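Local coordinates for protein SPOU RRNA methylase (Sulfolobus acidocaldarius, PDB 4CNG) that methylates the 2'-hydroxyl of cytidine 32 in tRNA, taking the methyl group from S-adenosyl-L-methionine and working as a homodimer, at residues 34-39 with 56-61; 23-28 with 168-173; 41-46 with 71-76. The protein carries 1 engineered substitution. All coordinates share one frame; numbering follows the deposited sequence. Where two conformers were deposited one is given.

Contact 1. Residues 34-39 with 56-61. Engineered in segment 56-61: Ala-58 (natural residue Cys).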
# COMPACT_ATOMS: atom_id res chain seq x y z
N TYR A 34 11.32 -3.05 7.93
CA TYR A 34 9.91 -2.73 8.00
C TYR A 34 9.24 -3.11 6.68
O TYR A 34 8.19 -3.75 6.68
CB TYR A 34 9.72 -1.25 8.32
CG TYR A 34 10.72 -0.36 7.62
CD1 TYR A 34 10.48 0.10 6.34
CD2 TYR A 34 11.96 -0.09 8.19
CE1 TYR A 34 11.45 0.78 5.64
CE2 TYR A 34 12.90 0.67 7.53
CZ TYR A 34 12.64 1.09 6.25
OH TYR A 34 13.55 1.86 5.58
N ASN A 35 9.87 -2.80 5.54
CA ASN A 35 9.26 -3.17 4.28
C ASN A 35 9.13 -4.66 4.16
O ASN A 35 8.10 -5.15 3.72
CB ASN A 35 10.03 -2.63 3.11
CG ASN A 35 9.76 -1.19 2.86
OD1 ASN A 35 8.65 -0.73 3.08
ND2 ASN A 35 10.72 -0.49 2.34
N LEU A 36 10.17 -5.41 4.50
CA LEU A 36 10.08 -6.86 4.38
C LEU A 36 8.97 -7.42 5.27
O LEU A 36 8.21 -8.29 4.84
CB LEU A 36 11.45 -7.48 4.66
CG LEU A 36 11.50 -9.02 4.57
CD1 LEU A 36 11.05 -9.49 3.21
CD2 LEU A 36 12.88 -9.52 4.90
N GLY A 37 8.90 -6.97 6.51
CA GLY A 37 7.85 -7.42 7.39
C GLY A 37 6.45 -7.07 6.92
O GLY A 37 5.53 -7.89 6.95
N PHE A 38 6.29 -5.83 6.45
CA PHE A 38 5.01 -5.40 5.93
C PHE A 38 4.60 -6.19 4.72
O PHE A 38 3.41 -6.49 4.54
CB PHE A 38 5.04 -3.90 5.60
CG PHE A 38 5.07 -2.99 6.79
CD1 PHE A 38 4.34 -3.29 7.92
CD2 PHE A 38 5.84 -1.85 6.76
CE1 PHE A 38 4.32 -2.39 8.99
CE2 PHE A 38 5.79 -0.94 7.79
CZ PHE A 38 5.15 -1.29 8.95
N ILE A 39 5.56 -6.56 3.86
CA ILE A 39 5.25 -7.40 2.73
C ILE A 39 4.81 -8.80 3.17
O ILE A 39 3.84 -9.34 2.64
CB ILE A 39 6.46 -7.46 1.77
CG1 ILE A 39 6.63 -6.11 1.07
CG2 ILE A 39 6.27 -8.57 0.75
CD1 ILE A 39 7.96 -5.91 0.39
N PRO A 56 18.27 -10.80 0.39
CA PRO A 56 17.76 -9.75 1.27
C PRO A 56 18.90 -9.07 2.02
O PRO A 56 19.79 -9.73 2.53
CB PRO A 56 16.82 -10.50 2.20
CG PRO A 56 17.31 -11.90 2.21
CD PRO A 56 17.77 -12.13 0.80
N LYS A 57 18.84 -7.77 2.11
CA LYS A 57 19.76 -6.96 2.92
C LYS A 57 19.17 -6.66 4.32
O LYS A 57 19.90 -6.63 5.29
CB LYS A 57 20.18 -5.69 2.21
CG LYS A 57 20.61 -5.90 0.75
CD LYS A 57 21.64 -6.98 0.59
CE LYS A 57 22.08 -7.11 -0.85
NZ LYS A 57 21.92 -5.77 -1.40
N ALA A 58 17.86 -6.55 4.39
CA ALA A 58 17.14 -6.34 5.64
C ALA A 58 17.45 -7.47 6.61
O ALA A 58 17.43 -8.62 6.21
CB ALA A 58 15.64 -6.29 5.35
N ASP A 59 17.49 -7.15 7.90
CA ASP A 59 17.62 -8.12 9.00
C ASP A 59 16.29 -8.85 9.17
O ASP A 59 15.28 -8.27 9.55
CB ASP A 59 17.99 -7.35 10.29
CG ASP A 59 18.10 -8.21 11.53
OD1 ASP A 59 17.68 -9.38 11.54
OD2 ASP A 59 18.55 -7.65 12.56
N ILE A 60 16.25 -10.14 8.85
CA ILE A 60 15.01 -10.91 8.85
C ILE A 60 14.39 -11.03 10.24
O ILE A 60 13.16 -11.08 10.38
CB ILE A 60 15.23 -12.27 8.20
CG1 ILE A 60 15.49 -12.06 6.72
CG2 ILE A 60 14.04 -13.18 8.38
CD1 ILE A 60 16.09 -13.25 6.04
N ASN A 61 15.25 -11.10 11.27
CA ASN A 61 14.80 -11.15 12.63
C ASN A 61 14.02 -9.90 12.97
O ASN A 61 12.97 -9.96 13.60
CB ASN A 61 16.00 -11.28 13.57
CG ASN A 61 15.64 -11.91 14.90
OD1 ASN A 61 14.92 -12.91 14.95
ND2 ASN A 61 16.20 -11.38 15.97
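Leu-36 carries the apolar contact from helix 33-45. Its CG lies anti to the backbone N (chi1 180°), and the methyl CD2 reaches the 56-61 segment. CD2 of Leu-36 lies 4.1 Å from CG1 of Ile-60. The same methyl is 4.3 Å from CB of Ala-58, an engineered residue that is Cys in the natural protein. One methyl thus meets both partners, and the Leu-36 and Ile-60 side chains cross obliquely. The touch is light, with 118 Å² buried in all. Phe-51 and Val-53 of strand 50-54 also touch Leu-36. Strand 22-28, helix 33-45 and strand 50-54 form a beta-alpha-beta crossover of the SPOUT fold. The 56-61 segment follows strand 50-54 and leads into helix 60-64. Polar bonds lie within the segments or lead outward. Asp-59 is the N-cap of helix 60-64, and its OD1 accepts a weak bond from N of Asn-61 (3.0 Å, 125° at the hydrogen). On the helix, Asn-35 bonds through its amide to Glu-133, Asn-161 and Ser-163. Ring contacts reach the other chain: Tyr-34 meets Phe-66 of the second subunit edge-to-face.

Contact 2. Residues 23-28 with 168-173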
# COMPACT_ATOMS: atom_id res chain seq x y z
N ILE A 23 0.13 -17.01 -8.05
CA ILE A 23 0.94 -15.81 -7.96
C ILE A 23 2.17 -16.03 -7.12
O ILE A 23 2.08 -16.46 -5.98
CB ILE A 23 0.13 -14.63 -7.35
CG1 ILE A 23 -1.19 -14.41 -8.09
CG2 ILE A 23 1.01 -13.38 -7.31
CD1 ILE A 23 -1.03 -13.96 -9.52
N ARG A 24 3.31 -15.71 -7.70
CA ARG A 24 4.58 -15.65 -6.99
C ARG A 24 5.01 -14.19 -6.84
O ARG A 24 5.15 -13.48 -7.82
CB ARG A 24 5.66 -16.43 -7.74
CG ARG A 24 6.99 -16.39 -7.02
CD ARG A 24 8.11 -17.04 -7.82
NE ARG A 24 7.84 -18.45 -8.00
CZ ARG A 24 8.55 -19.25 -8.78
NH1 ARG A 24 9.60 -18.79 -9.46
NH2 ARG A 24 8.13 -20.48 -8.95
N LEU A 25 5.19 -13.75 -5.61
CA LEU A 25 5.71 -12.46 -5.31
C LEU A 25 7.23 -12.57 -5.17
O LEU A 25 7.69 -13.40 -4.41
CB LEU A 25 5.10 -11.93 -4.01
CG LEU A 25 5.52 -10.57 -3.56
CD1 LEU A 25 5.13 -9.51 -4.55
CD2 LEU A 25 4.94 -10.29 -2.19
N VAL A 26 7.95 -11.74 -5.91
CA VAL A 26 9.41 -11.70 -5.89
C VAL A 26 9.86 -10.30 -5.48
O VAL A 26 9.55 -9.34 -6.15
CB VAL A 26 10.02 -12.07 -7.28
CG1 VAL A 26 11.53 -11.95 -7.23
CG2 VAL A 26 9.55 -13.43 -7.74
N ILE A 27 10.60 -10.24 -4.38
CA ILE A 27 11.13 -8.99 -3.88
C ILE A 27 12.65 -9.03 -4.03
O ILE A 27 13.30 -9.89 -3.47
CB ILE A 27 10.74 -8.74 -2.41
CG1 ILE A 27 9.25 -8.97 -2.15
CG2 ILE A 27 11.15 -7.36 -1.97
CD1 ILE A 27 8.34 -8.07 -2.95
N VAL A 28 13.19 -8.09 -4.77
CA VAL A 28 14.62 -8.10 -5.12
C VAL A 28 15.42 -7.22 -4.15
O VAL A 28 15.26 -6.01 -4.10
CB VAL A 28 14.84 -7.65 -6.55
CG1 VAL A 28 16.33 -7.68 -6.93
CG2 VAL A 28 14.05 -8.50 -7.51
N ILE A 168 -0.85 -2.45 -3.03
CA ILE A 168 -1.78 -2.04 -4.07
C ILE A 168 -1.92 -3.13 -5.11
O ILE A 168 -3.01 -3.43 -5.56
CB ILE A 168 -1.36 -0.68 -4.66
CG1 ILE A 168 -1.67 0.41 -3.65
CG2 ILE A 168 -2.00 -0.46 -6.02
CD1 ILE A 168 -0.96 1.71 -3.87
N VAL A 169 -0.79 -3.71 -5.58
CA VAL A 169 -0.86 -4.75 -6.57
C VAL A 169 -1.61 -5.98 -6.03
O VAL A 169 -2.44 -6.59 -6.73
CB VAL A 169 0.54 -5.11 -7.11
CG1 VAL A 169 0.50 -6.30 -8.04
CG2 VAL A 169 1.10 -3.89 -7.84
N LEU A 170 -1.30 -6.38 -4.82
CA LEU A 170 -1.93 -7.58 -4.25
C LEU A 170 -3.45 -7.37 -4.07
O LEU A 170 -4.23 -8.29 -4.26
CB LEU A 170 -1.29 -8.00 -2.93
CG LEU A 170 0.14 -8.46 -2.99
CD1 LEU A 170 0.57 -9.00 -1.62
CD2 LEU A 170 0.70 -9.09 -4.22
N TYR A 171 -3.85 -6.17 -3.67
CA TYR A 171 -5.26 -5.77 -3.60
C TYR A 171 -5.93 -5.87 -5.00
O TYR A 171 -7.03 -6.39 -5.14
CB TYR A 171 -5.33 -4.34 -3.06
CG TYR A 171 -6.64 -3.66 -3.30
CD1 TYR A 171 -7.77 -4.04 -2.61
CD2 TYR A 171 -6.77 -2.68 -4.28
CE1 TYR A 171 -8.99 -3.42 -2.86
CE2 TYR A 171 -7.93 -2.02 -4.51
CZ TYR A 171 -9.06 -2.40 -3.82
OH TYR A 171 -10.23 -1.73 -4.11
N GLU A 172 -5.26 -5.37 -6.04
CA GLU A 172 -5.80 -5.48 -7.38
C GLU A 172 -5.99 -6.95 -7.76
O GLU A 172 -6.97 -7.29 -8.44
CB GLU A 172 -4.86 -4.79 -8.36
CG GLU A 172 -5.04 -3.29 -8.50
CD GLU A 172 -6.23 -2.92 -9.36
OE1 GLU A 172 -7.05 -3.80 -9.71
OE2 GLU A 172 -6.32 -1.74 -9.71
N LEU A 173 -5.03 -7.80 -7.42
CA LEU A 173 -5.13 -9.23 -7.72
C LEU A 173 -6.27 -9.90 -6.95
O LEU A 173 -6.96 -10.74 -7.49
CB LEU A 173 -3.81 -9.94 -7.45
CG LEU A 173 -2.66 -9.53 -8.36
CD1 LEU A 173 -1.37 -10.13 -7.86
CD2 LEU A 173 -2.90 -9.96 -9.79
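Two torsions bring Ile-23 and Leu-173 together. In Ile-23, chi1 of -53° leaves CG2 anti to the backbone N and CG1 beside that N. In Leu-173, chi1 of -65° sets CG anti to the carbonyl carbon, and its CD1 extends toward the strand. The two side chains meet tip to tip. This is helix-on-sheet packing in the alpha/beta fold of the SPOUT methyltransferases, whose C-terminal part is tied in a trefoil knot. Strand 22-28 is an inner strand of the parallel sheet, and helix 162-175 lies over one face of it. Ile-23 and Leu-25, two residues apart on the strand, point toward the helix. Leu-170 and Leu-173, nearly one turn apart, answer them. The nearest CA atoms, of Ile-23 and Leu-173, are 9.0 Å apart, so side chains bridge the gap. All four residues are buried, and the pairing is wholly apolar. Phe-128 on neighbouring strand 125-130 also touches Leu-173. Farther round the helix, Glu-172 forms a salt bridge with Arg-175 of the second subunit. The second pair is looser: CD1 of Leu-25 stands 4.5 Å from CD2 of Leu-170. At the tighter pair, CD1 of Leu-173 lies 4.1 Å from CG2 and 4.2 Å from CD1 of Ile-23.

Contact 3. Residues 41-46 with 71-76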
# COMPACT_ATOMS: atom_id res chain seq x y z
N ARG A 41 3.28 -9.60 5.87
CA ARG A 41 1.89 -9.44 6.34
C ARG A 41 0.92 -9.43 5.17
O ARG A 41 -0.10 -10.13 5.19
CB ARG A 41 1.79 -8.17 7.16
CG ARG A 41 0.44 -8.02 7.83
CD ARG A 41 0.36 -6.79 8.71
NE ARG A 41 -0.96 -6.67 9.31
CZ ARG A 41 -1.24 -5.89 10.34
NH1 ARG A 41 -0.32 -5.09 10.86
NH2 ARG A 41 -2.48 -5.85 10.76
N LEU A 42 1.24 -8.67 4.12
CA LEU A 42 0.40 -8.59 2.94
C LEU A 42 0.24 -9.93 2.25
O LEU A 42 -0.81 -10.22 1.68
CB LEU A 42 0.94 -7.54 1.98
CG LEU A 42 0.77 -6.10 2.44
CD1 LEU A 42 1.71 -5.20 1.68
CD2 LEU A 42 -0.69 -5.64 2.33
N VAL A 43 1.31 -10.75 2.23
CA VAL A 43 1.24 -12.08 1.67
C VAL A 43 0.11 -12.89 2.30
O VAL A 43 -0.61 -13.63 1.62
CB VAL A 43 2.61 -12.77 1.77
CG1 VAL A 43 2.54 -14.28 1.57
CG2 VAL A 43 3.56 -12.16 0.75
N LYS A 44 -0.01 -12.79 3.62
CA LYS A 44 -1.11 -13.44 4.31
C LYS A 44 -2.46 -12.72 4.12
O LYS A 44 -3.47 -13.37 3.90
CB LYS A 44 -0.77 -13.55 5.79
CG LYS A 44 -1.76 -14.42 6.56
CD LYS A 44 -1.35 -14.71 8.01
CE LYS A 44 -2.44 -15.48 8.76
NZ LYS A 44 -2.44 -15.22 10.22
N ASN A 45 -2.47 -11.40 4.17
CA ASN A 45 -3.72 -10.64 3.94
C ASN A 45 -4.37 -10.97 2.59
O ASN A 45 -5.60 -10.92 2.47
CB ASN A 45 -3.45 -9.12 3.93
CG ASN A 45 -3.11 -8.50 5.27
OD1 ASN A 45 -2.23 -7.63 5.31
ND2 ASN A 45 -3.79 -8.88 6.34
N PHE A 46 -3.55 -11.25 1.57
CA PHE A 46 -4.05 -11.42 0.22
C PHE A 46 -3.74 -12.79 -0.38
O PHE A 46 -3.93 -13.00 -1.57
CB PHE A 46 -3.56 -10.26 -0.67
CG PHE A 46 -4.17 -8.93 -0.27
CD1 PHE A 46 -5.54 -8.72 -0.39
CD2 PHE A 46 -3.40 -7.92 0.24
CE1 PHE A 46 -6.13 -7.52 0.00
CE2 PHE A 46 -3.96 -6.71 0.59
CZ PHE A 46 -5.31 -6.50 0.45
N SER A 71 4.34 -13.32 10.49
CA SER A 71 5.55 -13.92 11.05
C SER A 71 5.80 -15.37 10.60
O SER A 71 6.93 -15.73 10.24
CB SER A 71 5.51 -13.82 12.58
OG SER A 71 4.49 -14.64 13.11
N GLU A 72 4.74 -16.18 10.49
CA GLU A 72 4.89 -17.58 10.00
C GLU A 72 5.28 -17.61 8.52
O GLU A 72 6.02 -18.49 8.04
CB GLU A 72 3.58 -18.33 10.19
CG GLU A 72 2.39 -17.69 9.51
CD GLU A 72 1.38 -17.09 10.50
OE1 GLU A 72 1.81 -16.42 11.46
OE2 GLU A 72 0.16 -17.30 10.32
N VAL A 73 4.87 -16.55 7.83
CA VAL A 73 5.23 -16.35 6.44
C VAL A 73 6.74 -16.27 6.28
O VAL A 73 7.29 -16.94 5.45
CB VAL A 73 4.52 -15.10 5.87
CG1 VAL A 73 5.08 -14.72 4.51
CG2 VAL A 73 3.02 -15.34 5.76
N ILE A 74 7.40 -15.45 7.09
CA ILE A 74 8.85 -15.29 7.01
C ILE A 74 9.58 -16.57 7.41
O ILE A 74 10.50 -17.03 6.72
CB ILE A 74 9.29 -14.09 7.88
CG1 ILE A 74 8.84 -12.80 7.20
CG2 ILE A 74 10.80 -14.12 8.11
CD1 ILE A 74 9.02 -11.58 8.06
N GLU A 75 9.18 -17.13 8.53
CA GLU A 75 9.91 -18.24 9.11
C GLU A 75 9.89 -19.49 8.24
O GLU A 75 10.89 -20.23 8.15
CB GLU A 75 9.32 -18.54 10.48
CG GLU A 75 9.52 -17.42 11.48
CD GLU A 75 8.44 -17.39 12.54
OE1 GLU A 75 7.90 -18.46 12.89
OE2 GLU A 75 8.11 -16.28 13.01
N LYS A 76 8.75 -19.75 7.62
CA LYS A 76 8.56 -21.00 6.89
C LYS A 76 8.27 -20.84 5.40
O LYS A 76 8.85 -21.56 4.58
CB LYS A 76 7.45 -21.83 7.54
CG LYS A 76 7.64 -22.05 9.04
CD LYS A 76 8.77 -23.04 9.30
CE LYS A 76 9.35 -22.85 10.70
NZ LYS A 76 10.37 -23.88 11.02
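Val-43 and Val-73 form the apolar part of the contact. CG1 of Val-43 lies 3.9 Å from CG1 of Val-73, and the two side chains meet at a slant. The other methyl of Val-73, CG2, sits 4.2 Å from CB of Lys-44. Val-73 therefore touches two successive residues of helix 33-45, one with each branch. Both valines also rest on Phe-51 of strand 50-54. The ionic part lies nearer the solvent. NZ of Lys-44 is 3.3 Å from OE2 of Glu-72, a salt bridge with a weak hydrogen bond. The Lys-44 chain is extended, and Glu-72 comes across it at about a right angle. Glu-72 holds CG between its backbone N and carbonyl carbon (chi1 57°) and bends at chi2 (-110°), which carries the carboxylate to the lysine. Lys-44 has a second partner, a cation-pi contact with Tyr-157 of the second subunit. Nearby, Arg-41 NH2 and Asn-45 ND2 both bond to O of Val-159 of that subunit, an inferred S-adenosyl-L-methionine-binding residue. The segment axes approach to 8.9 Å at 111°. Helix 33-45, the crossover helix between strands 22-28 and 50-54, thus packs on helix 71-77 and on the second subunit, within the alpha/beta fold of a SPOUT dimer.

How the contacts relate
Helix 33-45 joins the three contacts. Contacts 1 and 3 use successive parts of it, with centres 12 Å apart, and they meet where CG2 of Ile-60 packs 3.4 Å from CG2 of Ile-74. Contact 2 touches both through Leu-25, whose CD2 is 3.7 Å from CG2 of Ile-39 and 3.7 Å from CG2 of Val-43. Along the chain, contacts 1 and 3 are nested inside the loop that contact 2 closes. The cofactor product S-adenosyl-L-homocysteine lies nearest contact 2, about 9 Å from the side chain of Leu-25. It is about 13 Å from that of Leu-36 and about 14 Å from that of Val-43. All three regions border the second subunit.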